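Local coordinates for endo-1,3-beta-glucanase, family GH16 (Zobellia galactanivorans, PDB 5FUI), which probably binds laminarin through its C-terminal family 6 carbohydrate-binding module, serving a marine laminarinase that cleaves this beta-1,3-glucan, at residues 14-25 and 36-47. Residues are numbered along the deposited sequence; the frame is centred on the assembly and turned at random.
Sequences EAESYLYSNDVQ and VGYINNGSWMSY. With MG (magnesium ion), chain E; APY (2-aminomethyl-pyridine), chain D; APY (2-aminomethyl-pyridine), chain C.
Asn22 CB lies over one face of the Trp44 indole, 3.4 Å from the centroid of the five-membered ring and 27° off its normal, a CH-pi contact. CG, standing between backbone N and carbonyl carbon (chi1 53°), turns Trp44 back across strand 20-22. Outward, CG and CD2 meet the 2-aminomethyl-pyridine of chain C; CD1, NE1 and CE2 meet Asn22 CB, NE1 most closely at 3.1 Å; CZ2 touches both. CE3 reaches Ser21 CA, and CZ3 ends 3.7 Å from Tyr20 CB, which CH2 also meets. The pyridine takes the opposite face, its C4 3.8 Å above the ring plane; with Tyr117 and Asp76 alongside, this is consistent with a sugar-binding surface. With an alanine at Trp44, the pyridine is likely to lose the indole face under it, though Tyr117 would remain, and Asn22 CB the surface it packs on.

Strands 20-22 and 44-47 run antiparallel (174°), with Leu19 and Tyr20 both facing Ser46 in a classic beta bulge; Leu19 N donates to Ser46 O at 2.9 Å, Tyr20 N weakly. Tyr47 OH donates to a lone pair of Ala15 O (2.6 Å), and Tyr18 CB lies over one Tyr47 ring face, another CH-pi contact. Ser43 OG donates to Asp23 O (2.7 Å). Val24 CG1 packs 3.9 Å from Met45 SD. Glu14 OE1, Glu16 OE1, a water and the backbone O atoms of Glu34 and Asn126 bind the magnesium ion. In the beta-sandwich, strand 20-22 edges one sheet beside 44-52, itself flanked by 110-118; Val36 and Met45 touch Ile125 of strand 124-131 in the other.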
ATOM      1  N   GLU A  14      -1.510   0.919   9.081  1.00 11.67           N
ATOM      2  CA  GLU A  14      -0.222   0.236   9.173  1.00 11.78           C
ATOM      3  C   GLU A  14      -0.287  -0.931   8.197  1.00 12.20           C
ATOM      4  O   GLU A  14      -1.290  -1.635   8.143  1.00 12.13           O
ATOM      5  CB  GLU A  14       0.121  -0.260  10.612  1.00 13.12           C
ATOM      6  CG  GLU A  14       0.326   0.922  11.552  1.00 16.35           C
ATOM      7  CD  GLU A  14       1.599   1.780  11.120  1.00 18.60           C
ATOM      8  OE1 GLU A  14       2.559   1.255  10.432  1.00 20.10           O
ATOM      9  OE2 GLU A  14       1.665   2.956  11.489  1.00 32.38           O
ATOM     10  N   ALA A  15       0.715  -1.091   7.351  1.00 11.41           N
ATOM     11  CA  ALA A  15       0.599  -2.077   6.251  1.00 11.05           C
ATOM     12  C   ALA A  15       0.468  -3.515   6.812  1.00 10.04           C
ATOM     13  O   ALA A  15      -0.019  -4.416   6.110  1.00 10.78           O
ATOM     14  CB  ALA A  15       1.802  -1.963   5.287  1.00 10.95           C
ATOM     15  N   GLU A  16       1.065  -3.747   8.022  1.00 11.90           N
ATOM     16  CA  GLU A  16       1.054  -5.084   8.639  1.00 13.35           C
ATOM     17  C   GLU A  16      -0.342  -5.417   9.219  1.00 14.08           C
ATOM     18  O   GLU A  16      -0.518  -6.479   9.756  1.00 15.88           O
ATOM     19  CB  GLU A  16       2.196  -5.195   9.655  1.00 13.11           C
ATOM     20  CG  GLU A  16       1.973  -4.433  10.959  1.00 14.74           C
ATOM     21  CD  GLU A  16       2.471  -2.992  10.917  1.00 15.44           C
ATOM     22  OE1 GLU A  16       2.644  -2.390   9.811  1.00 15.28           O
ATOM     23  OE2 GLU A  16       2.765  -2.423  11.995  1.00 19.12           O
ATOM     24  N   SER A  17      -1.292  -4.490   9.154  1.00 11.63           N
ATOM     25  CA  SER A  17      -2.634  -4.634   9.758  1.00 12.48           C
ATOM     26  C   SER A  17      -3.630  -5.290   8.847  1.00 12.61           C
ATOM     27  O   SER A  17      -4.841  -5.292   9.131  1.00 13.71           O
ATOM     28  CB  SER A  17      -3.140  -3.271  10.256  1.00 14.73           C
ATOM     29  OG  SER A  17      -3.605  -2.470   9.164  1.00 16.85           O
ATOM     30  N   TYR A  18      -3.155  -5.886   7.754  1.00 12.51           N
ATOM     31  CA  TYR A  18      -4.093  -6.501   6.799  1.00 12.07           C
ATOM     32  C   TYR A  18      -4.933  -7.645   7.427  1.00 12.30           C
ATOM     33  O   TYR A  18      -4.449  -8.289   8.392  1.00 14.13           O
ATOM     34  CB  TYR A  18      -3.351  -7.118   5.595  1.00 11.10           C
ATOM     35  CG  TYR A  18      -2.164  -7.988   5.919  1.00 12.74           C
ATOM     36  CD1 TYR A  18      -2.323  -9.332   6.363  1.00 14.03           C
ATOM     37  CD2 TYR A  18      -0.885  -7.504   5.729  1.00 15.83           C
ATOM     38  CE1 TYR A  18      -1.194 -10.142   6.650  1.00 14.11           C
ATOM     39  CE2 TYR A  18       0.210  -8.260   5.973  1.00 15.68           C
ATOM     40  CZ  TYR A  18       0.058  -9.586   6.411  1.00 17.67           C
ATOM     41  OH  TYR A  18       1.184 -10.329   6.695  1.00 18.85           O
ATOM     42  N   LEU A  19      -6.167  -7.832   6.963  1.00 11.24           N
ATOM     43  CA  LEU A  19      -6.972  -9.012   7.443  1.00 11.87           C
ATOM     44  C   LEU A  19      -6.601 -10.215   6.635  1.00 13.54           C
ATOM     45  O   LEU A  19      -6.536 -11.288   7.211  1.00 15.62           O
ATOM     46  CB  LEU A  19      -8.451  -8.705   7.351  1.00 13.07           C
ATOM     47  CG  LEU A  19      -9.444  -9.777   7.766  1.00 14.29           C
ATOM     48  CD1 LEU A  19      -9.294 -10.040   9.241  1.00 17.72           C
ATOM     49  CD2 LEU A  19     -10.892  -9.301   7.466  1.00 16.79           C
ATOM     50  N   TYR A  20      -6.391 -10.072   5.311  1.00 12.02           N
ATOM     51  CA  TYR A  20      -6.006 -11.222   4.497  1.00 12.94           C
ATOM     52  C   TYR A  20      -4.794 -10.825   3.716  1.00 12.82           C
ATOM     53  O   TYR A  20      -4.651  -9.685   3.383  1.00 11.74           O
ATOM     54  CB  TYR A  20      -7.087 -11.639   3.539  1.00 15.10           C
ATOM     55  CG  TYR A  20      -8.474 -11.834   4.209  1.00 17.76           C
ATOM     56  CD1 TYR A  20      -8.761 -12.943   4.983  1.00 25.54           C
ATOM     57  CD2 TYR A  20      -9.454 -10.884   3.983  1.00 23.15           C
ATOM     58  CE1 TYR A  20     -10.051 -13.094   5.540  1.00 23.90           C
ATOM     59  CE2 TYR A  20     -10.711 -10.980   4.488  1.00 27.12           C
ATOM     60  CZ  TYR A  20     -11.019 -12.078   5.259  1.00 23.42           C
ATOM     61  OH  TYR A  20     -12.320 -12.107   5.760  1.00 31.46           O
ATOM     62  N   SER A  21      -4.008 -11.831   3.342  1.00 12.33           N
ATOM     63  CA  SER A  21      -2.842 -11.608   2.492  1.00 12.24           C
ATOM     64  C   SER A  21      -2.495 -12.910   1.759  1.00 12.74           C
ATOM     65  O   SER A  21      -2.985 -14.050   2.113  1.00 14.14           O
ATOM     66  CB  SER A  21      -1.605 -11.184   3.293  1.00 12.68           C
ATOM     67  OG  SER A  21      -1.196 -12.263   4.169  1.00 14.26           O
ATOM     68  N   ASN A  22      -1.644 -12.767   0.754  1.00 12.89           N
ATOM     69  CA  ASN A  22      -1.064 -13.905   0.061  1.00 11.64           C
ATOM     70  C   ASN A  22       0.416 -13.660  -0.068  1.00 13.99           C
ATOM     71  O   ASN A  22       0.796 -12.641  -0.573  1.00 11.66           O
ATOM     72  CB  ASN A  22      -1.652 -14.008  -1.369  1.00 12.76           C
ATOM     73  CG  ASN A  22      -0.955 -15.060  -2.220  1.00 12.95           C
ATOM     74  OD1 ASN A  22      -0.506 -14.774  -3.339  1.00 14.90           O
ATOM     75  ND2 ASN A  22      -0.925 -16.257  -1.735  1.00 12.69           N
ATOM     76  N   ASP A  23       1.213 -14.629   0.361  1.00 12.21           N
ATOM     77  CA  ASP A  23       2.638 -14.653   0.036  1.00 11.72           C
ATOM     78  C   ASP A  23       3.403 -13.399   0.432  1.00 12.70           C
ATOM     79  O   ASP A  23       4.207 -12.870  -0.332  1.00 11.69           O
ATOM     80  CB  ASP A  23       2.875 -15.038  -1.452  1.00 11.84           C
ATOM     81  CG  ASP A  23       4.269 -15.484  -1.753  1.00 13.46           C
ATOM     82  OD1 ASP A  23       5.017 -15.879  -0.795  1.00 17.94           O
ATOM     83  OD2 ASP A  23       4.700 -15.327  -2.937  1.00 15.29           O
ATOM     84  N   VAL A  24       3.187 -12.965   1.680  1.00 12.25           N
ATOM     85  CA  VAL A  24       4.017 -11.901   2.244  1.00 14.01           C
ATOM     86  C   VAL A  24       4.429 -12.268   3.652  1.00 13.36           C
ATOM     87  O   VAL A  24       3.870 -13.234   4.235  1.00 14.66           O
ATOM     88  CB  VAL A  24       3.257 -10.547   2.282  1.00 13.44           C
ATOM     89  CG1 VAL A  24       2.833 -10.090   0.865  1.00 10.76           C
ATOM     90  CG2 VAL A  24       2.086 -10.559   3.270  1.00 14.28           C
ATOM     91  N   GLN A  25       5.395 -11.528   4.223  1.00 13.00           N
ATOM     92  CA  GLN A  25       5.710 -11.808   5.613  1.00 13.37           C
ATOM     93  C   GLN A  25       5.941 -10.487   6.327  1.00 13.68           C
ATOM     94  O   GLN A  25       6.380  -9.511   5.769  1.00 19.34           O
ATOM     95  CB  GLN A  25       7.007 -12.607   5.734  1.00 15.41           C
ATOM     96  CG  GLN A  25       6.818 -14.040   5.213  1.00 20.54           C
ATOM     97  CD  GLN A  25       8.058 -14.849   5.250  1.00 25.36           C
ATOM     98  OE1 GLN A  25       8.825 -14.783   6.196  1.00 36.59           O
ATOM     99  NE2 GLN A  25       8.291 -15.577   4.184  1.00 27.21           N
ATOM    100  N   VAL A  36       5.655  -4.913   5.961  1.00  9.78           N
ATOM    101  CA  VAL A  36       5.449  -6.118   5.070  1.00 10.50           C
ATOM    102  C   VAL A  36       6.682  -6.224   4.196  1.00 10.32           C
ATOM    103  O   VAL A  36       7.109  -5.222   3.513  1.00 10.23           O
ATOM    104  CB  VAL A  36       4.150  -5.961   4.243  1.00  9.14           C
ATOM    105  CG1 VAL A  36       3.865  -7.237   3.510  1.00 12.41           C
ATOM    106  CG2 VAL A  36       3.026  -5.726   5.224  1.00 12.82           C
ATOM    107  N   GLY A  37       7.260  -7.445   4.166  1.00 12.05           N
ATOM    108  CA  GLY A  37       8.369  -7.757   3.290  1.00 10.96           C
ATOM    109  C   GLY A  37       8.160  -9.109   2.584  1.00 10.34           C
ATOM    110  O   GLY A  37       7.086  -9.710   2.708  1.00 11.60           O
ATOM    111  N   TYR A  38       9.220  -9.523   1.884  1.00 10.44           N
ATOM    112  CA  TYR A  38       9.217 -10.790   1.143  1.00 11.98           C
ATOM    113  C   TYR A  38       7.971 -10.834   0.219  1.00 11.05           C
ATOM    114  O   TYR A  38       7.247 -11.834   0.080  1.00 12.25           O
ATOM    115  CB  TYR A  38       9.236 -12.013   2.094  1.00 12.83           C
ATOM    116  CG  TYR A  38      10.462 -11.963   2.980  1.00 15.99           C
ATOM    117  CD1 TYR A  38      11.724 -12.315   2.443  1.00 20.79           C
ATOM    118  CD2 TYR A  38      10.405 -11.355   4.235  1.00 15.69           C
ATOM    119  CE1 TYR A  38      12.905 -12.169   3.206  1.00 23.44           C
ATOM    120  CE2 TYR A  38      11.544 -11.264   5.058  1.00 21.08           C
ATOM    121  CZ  TYR A  38      12.804 -11.607   4.505  1.00 18.54           C
ATOM    122  OH  TYR A  38      13.935 -11.455   5.338  1.00 26.01           O
ATOM    123  N   ILE A  39       7.805  -9.732  -0.519  1.00 10.06           N
ATOM    124  CA  ILE A  39       6.698  -9.545  -1.428  1.00  9.36           C
ATOM    125  C   ILE A  39       7.167  -9.971  -2.825  1.00 10.94           C
ATOM    126  O   ILE A  39       8.219  -9.575  -3.300  1.00 13.45           O
ATOM    127  CB  ILE A  39       6.256  -8.051  -1.425  1.00 10.49           C
ATOM    128  CG1 ILE A  39       5.958  -7.577   0.018  1.00  8.08           C
ATOM    129  CG2 ILE A  39       5.030  -7.877  -2.397  1.00 11.93           C
ATOM    130  CD1 ILE A  39       5.283  -6.178   0.030  1.00 10.18           C
ATOM    131  N   ASN A  40       6.380 -10.869  -3.395  1.00 10.79           N
ATOM    132  CA  ASN A  40       6.668 -11.449  -4.692  1.00 11.62           C
ATOM    133  C   ASN A  40       5.660 -11.010  -5.744  1.00 10.72           C
ATOM    134  O   ASN A  40       4.687 -10.378  -5.423  1.00 12.06           O
ATOM    135  CB  ASN A  40       6.659 -12.987  -4.600  1.00 13.76           C
ATOM    136  CG  ASN A  40       7.707 -13.502  -3.666  1.00 13.40           C
ATOM    137  OD1 ASN A  40       7.412 -14.400  -2.868  1.00 17.46           O
ATOM    138  ND2 ASN A  40       8.868 -13.042  -3.763  1.00 15.28           N
ATOM    139  N   ASN A  41       5.887 -11.359  -6.994  1.00 12.81           N
ATOM    140  CA  ASN A  41       4.838 -11.158  -8.007  1.00 13.49           C
ATOM    141  C   ASN A  41       3.608 -11.937  -7.489  1.00 11.03           C
ATOM    142  O   ASN A  41       3.741 -13.119  -7.137  1.00 14.86           O
ATOM    143  CB  ASN A  41       5.289 -11.828  -9.323  1.00 14.93           C
ATOM    144  CG  ASN A  41       6.410 -11.088 -10.019  1.00 16.12           C
ATOM    145  OD1 ASN A  41       7.071 -10.268  -9.466  1.00 14.16           O
ATOM    146  ND2 ASN A  41       6.547 -11.334 -11.336  1.00 28.46           N
ATOM    147  N   GLY A  42       2.430 -11.335  -7.551  1.00 11.33           N
ATOM    148  CA  GLY A  42       1.224 -12.026  -7.182  1.00 12.57           C
ATOM    149  C   GLY A  42       0.893 -12.080  -5.708  1.00 11.85           C
ATOM    150  O   GLY A  42      -0.214 -12.508  -5.297  1.00 12.65           O
ATOM    151  N   SER A  43       1.825 -11.593  -4.840  1.00 10.16           N
ATOM    152  CA  SER A  43       1.484 -11.303  -3.429  1.00 10.27           C
ATOM    153  C   SER A  43       0.442 -10.167  -3.356  1.00  9.91           C
ATOM    154  O   SER A  43       0.346  -9.349  -4.254  1.00 10.70           O
ATOM    155  CB  SER A  43       2.731 -10.812  -2.731  1.00 11.35           C
ATOM    156  OG  SER A  43       3.750 -11.807  -2.744  1.00 11.00           O
ATOM    157  N   TRP A  44      -0.347 -10.161  -2.275  1.00  9.29           N
ATOM    158  CA  TRP A  44      -1.266  -9.094  -2.038  1.00  9.87           C
ATOM    159  C   TRP A  44      -1.659  -8.983  -0.605  1.00 10.66           C
ATOM    160  O   TRP A  44      -1.395  -9.912   0.212  1.00  9.98           O
ATOM    161  CB  TRP A  44      -2.540  -9.204  -2.934  1.00 10.17           C
ATOM    162  CG  TRP A  44      -3.239 -10.570  -2.823  1.00  9.31           C
ATOM    163  CD1 TRP A  44      -3.063 -11.701  -3.606  1.00  9.98           C
ATOM    164  CD2 TRP A  44      -4.182 -10.969  -1.755  1.00 11.06           C
ATOM    165  NE1 TRP A  44      -3.845 -12.749  -3.143  1.00 11.61           N
ATOM    166  CE2 TRP A  44      -4.511 -12.361  -1.986  1.00 10.37           C
ATOM    167  CE3 TRP A  44      -4.693 -10.323  -0.589  1.00 10.80           C
ATOM    168  CZ2 TRP A  44      -5.342 -13.054  -1.150  1.00 11.86           C
ATOM    169  CZ3 TRP A  44      -5.607 -11.058   0.224  1.00 13.18           C
ATOM    170  CH2 TRP A  44      -5.908 -12.376  -0.077  1.00 13.34           C
ATOM    171  N   MET A  45      -2.308  -7.868  -0.269  1.00  9.38           N
ATOM    172  CA  MET A  45      -2.796  -7.646   1.099  1.00  9.53           C
ATOM    173  C   MET A  45      -4.135  -6.971   0.988  1.00 10.76           C
ATOM    174  O   MET A  45      -4.319  -6.106   0.110  1.00 11.59           O
ATOM    175  CB  MET A  45      -1.850  -6.764   1.884  1.00 10.47           C
ATOM    176  CG  MET A  45      -0.450  -7.305   2.076  1.00 11.94           C
ATOM    177  SD  MET A  45       0.702  -6.843   0.670  1.00 15.62           S
ATOM    178  CE  MET A  45       1.074  -5.198   1.118  1.00 14.51           C
ATOM    179  N   SER A  46      -5.034  -7.241   1.912  1.00 10.58           N
ATOM    180  CA  SER A  46      -6.370  -6.649   1.866  1.00 10.17           C
ATOM    181  C   SER A  46      -6.724  -6.062   3.252  1.00 12.05           C
ATOM    182  O   SER A  46      -6.578  -6.746   4.257  1.00 12.02           O
ATOM    183  CB  SER A  46      -7.375  -7.752   1.473  1.00 12.71           C
ATOM    184  OG  SER A  46      -8.715  -7.368   1.432  1.00 16.85           O
ATOM    185  N   TYR A  47      -7.281  -4.849   3.251  1.00 12.60           N
ATOM    186  CA  TYR A  47      -7.601  -4.079   4.486  1.00 11.13           C
ATOM    187  C   TYR A  47      -9.097  -3.727   4.467  1.00 14.08           C
ATOM    188  O   TYR A  47      -9.547  -2.904   3.692  1.00 14.33           O
ATOM    189  CB  TYR A  47      -6.773  -2.783   4.454  1.00 12.64           C
ATOM    190  CG  TYR A  47      -5.289  -3.016   4.309  1.00 11.44           C
ATOM    191  CD1 TYR A  47      -4.685  -3.145   3.026  1.00 11.15           C
ATOM    192  CD2 TYR A  47      -4.452  -3.176   5.467  1.00 10.43           C
ATOM    193  CE1 TYR A  47      -3.307  -3.365   2.901  1.00  9.96           C
ATOM    194  CE2 TYR A  47      -3.072  -3.402   5.328  1.00 11.42           C
ATOM    195  CZ  TYR A  47      -2.513  -3.556   4.028  1.00 11.49           C
ATOM    196  OH  TYR A  47      -1.200  -3.790   3.822  1.00 12.13           O
TER
HETATM  197 MG    MG E1386       4.155  -0.540   9.610  1.00 10.89          MG
HETATM  198  N   APY D 133      15.441 -11.117  -1.678  1.00 33.20           N
HETATM  199  CM  APY D 133      14.407 -10.959  -0.607  1.00 32.31           C
HETATM  200  C2  APY D 133      12.984 -10.937  -1.168  1.00 30.77           C
HETATM  201  C3  APY D 133      12.210 -12.158  -1.164  1.00 28.59           C
HETATM  202  C4  APY D 133      10.880 -12.153  -1.664  1.00 25.84           C
HETATM  203  C5  APY D 133      10.473 -10.861  -2.177  1.00 26.28           C
HETATM  204  C6  APY D 133      11.226  -9.707  -2.211  1.00 22.81           C
HETATM  205  N1  APY D 133      12.482  -9.731  -1.689  1.00 33.07           N
HETATM  206  N   APY C 132      -7.720  -6.615  -4.206  1.00 26.35           N
HETATM  207  CM  APY C 132      -6.449  -7.018  -3.636  1.00 27.45           C
HETATM  208  C2  APY C 132      -6.945  -8.441  -3.447  1.00 27.43           C
HETATM  209  C3  APY C 132      -6.612  -9.384  -4.389  1.00 23.44           C
HETATM  210  C4  APY C 132      -7.114 -10.705  -4.307  1.00 24.16           C
HETATM  211  C5  APY C 132      -8.045 -11.011  -3.297  1.00 29.16           C
HETATM  212  C6  APY C 132      -8.390 -10.053  -2.357  1.00 27.69           C
HETATM  213  N1  APY C 132      -7.874  -8.779  -2.482  1.00 24.55           N
HETATM  214  O   HOH W   1       4.326  -0.076  11.897  1.00 30.25           O
HETATM  215  O   HOH W   2       3.157 -14.928  -5.094  1.00 19.26           O
HETATM  216  O   HOH W   3       6.793 -14.391   0.830  1.00 19.28           O